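H subunit of photosynthetic reaction center complex (Rhodopseudomonas palustris, PDB 6Z5S) probably caps the cytoplasmic side of the photosynthetic reaction centre, held in the membrane by one helix, and supports electron and proton transfer to quinone. Local coordinates at residues 84-89 against 97-102. Numbering follows the deposited sequence.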
loop_
_atom_site.group_PDB
_atom_site.type_symbol
_atom_site.label_atom_id
_atom_site.label_comp_id
_atom_site.label_asym_id
_atom_site.label_seq_id
_atom_site.Cartn_x
_atom_site.Cartn_y
_atom_site.Cartn_z
ATOM N N ALA D 84 0.854 -1.091 -42.292
ATOM C CA ALA D 84 0.873 -0.035 -43.304
ATOM C C ALA D 84 1.434 1.241 -42.688
ATOM O O ALA D 84 0.714 2.187 -42.369
ATOM C CB ALA D 84 -0.523 0.183 -43.868
ATOM N N LEU D 85 2.753 1.266 -42.537
ATOM C CA LEU D 85 3.435 2.382 -41.904
ATOM C C LEU D 85 4.755 2.634 -42.609
ATOM O O LEU D 85 5.393 1.708 -43.109
ATOM C CB LEU D 85 3.687 2.114 -40.419
ATOM C CG LEU D 85 2.527 2.360 -39.464
ATOM C CD1 LEU D 85 2.853 1.787 -38.118
ATOM C CD2 LEU D 85 2.259 3.835 -39.349
ATOM N N THR D 86 5.163 3.898 -42.641
ATOM C CA THR D 86 6.461 4.220 -43.206
ATOM C C THR D 86 7.197 5.201 -42.305
ATOM O O THR D 86 6.588 6.124 -41.764
ATOM C CB THR D 86 6.329 4.797 -44.621
ATOM O OG1 THR D 86 7.634 5.017 -45.165
ATOM C CG2 THR D 86 5.553 6.100 -44.623
ATOM N N PRO D 87 8.496 5.013 -42.106
ATOM C CA PRO D 87 9.227 5.885 -41.181
ATOM C C PRO D 87 9.233 7.327 -41.657
ATOM O O PRO D 87 9.534 7.619 -42.815
ATOM C CB PRO D 87 10.635 5.283 -41.164
ATOM C CG PRO D 87 10.704 4.411 -42.346
ATOM C CD PRO D 87 9.333 3.917 -42.607
ATOM N N ALA D 88 8.886 8.232 -40.746
ATOM C CA ALA D 88 8.889 9.656 -41.043
ATOM C C ALA D 88 10.290 10.222 -41.190
ATOM O O ALA D 88 10.427 11.392 -41.557
ATOM C CB ALA D 88 8.147 10.419 -39.950
ATOM N N ALA D 89 11.322 9.431 -40.917
ATOM C CA ALA D 89 12.696 9.895 -41.002
ATOM C C ALA D 89 13.611 8.688 -40.951
ATOM O O ALA D 89 13.252 7.671 -40.350
ATOM C CB ALA D 89 13.023 10.865 -39.863
ATOM N N VAL D 97 4.489 7.059 -40.106
ATOM C CA VAL D 97 3.356 7.746 -40.701
ATOM C C VAL D 97 2.493 6.691 -41.373
ATOM O O VAL D 97 3.024 5.832 -42.079
ATOM C CB VAL D 97 3.793 8.810 -41.722
ATOM C CG1 VAL D 97 2.589 9.463 -42.344
ATOM C CG2 VAL D 97 4.674 9.837 -41.059
ATOM N N PRO D 98 1.178 6.692 -41.159
ATOM C CA PRO D 98 0.311 5.716 -41.830
ATOM C C PRO D 98 0.239 5.999 -43.322
ATOM O O PRO D 98 -0.126 7.097 -43.742
ATOM C CB PRO D 98 -1.044 5.915 -41.147
ATOM C CG PRO D 98 -0.982 7.273 -40.574
ATOM C CD PRO D 98 0.436 7.511 -40.192
ATOM N N THR D 99 0.602 4.998 -44.121
ATOM C CA THR D 99 0.588 5.171 -45.568
ATOM C C THR D 99 -0.834 5.249 -46.101
ATOM O O THR D 99 -1.117 6.039 -47.008
ATOM C CB THR D 99 1.338 4.026 -46.241
ATOM O OG1 THR D 99 0.581 2.821 -46.097
ATOM C CG2 THR D 99 2.695 3.836 -45.605
ATOM N N GLY D 100 -1.740 4.447 -45.553
ATOM C CA GLY D 100 -3.107 4.426 -46.028
ATOM C C GLY D 100 -4.103 5.052 -45.076
ATOM O O GLY D 100 -3.864 6.135 -44.537
ATOM N N ASN D 101 -5.237 4.383 -44.875
ATOM C CA ASN D 101 -6.265 4.869 -43.968
ATOM C C ASN D 101 -6.069 4.218 -42.608
ATOM O O ASN D 101 -6.295 3.007 -42.479
ATOM C CB ASN D 101 -7.649 4.557 -44.509
ATOM C CG ASN D 101 -8.740 4.860 -43.512
ATOM O OD1 ASN D 101 -8.706 5.882 -42.831
ATOM N ND2 ASN D 101 -9.715 3.970 -43.414
ATOM N N PRO D 102 -5.675 4.962 -41.577
ATOM C CA PRO D 102 -5.372 4.325 -40.287
ATOM C C PRO D 102 -6.565 3.651 -39.644
ATOM O O PRO D 102 -6.380 2.869 -38.705
ATOM C CB PRO D 102 -4.862 5.491 -39.436
ATOM C CG PRO D 102 -5.482 6.686 -40.043
ATOM C CD PRO D 102 -5.558 6.425 -41.509
#
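Thr86 holds OG1 opposite its backbone N (chi1 -176°), which leaves CG2 as the branch that faces the partner strand. In Thr99 the hydroxyl takes the place between N and the carbonyl carbon (chi1 70°), and CG2 reaches back over segment 84-89. The two side chains cross at a slant, with Thr86 CG2 3.8 Å from Thr99 CG2. Thr99 OG1 lies beside the methyl of Ala84. Val97 is on the same face as Thr86, and its CG2 touches Ala88 CB at 3.7 Å.

Leu85 and Pro98 share the other face. There Leu85 CD2 curls back under the partner strand, 3.5 Å from Val97 O and 4.2 Å from Pro98 CD. Both side chains also touch Val107, and Pro98 touches Tyr245 of helix 229-245.

Thr86 and Val97 form the hydrogen-bonded pair. Thr86 N gives to Val97 O at 2.9 Å, and Val97 N gives to Thr86 O at 2.8 Å. Pro98 has no N-H to give, but it falls in the non-hydrogen-bonded pair with Leu85, where none is needed across the strands. One step on, a weak bond from Thr99 N to Ala84 O, 3.3 Å long, extends the pairing. The result is a short two-stranded antiparallel beta hairpin, lying at the surface within the H-chain N-terminal region.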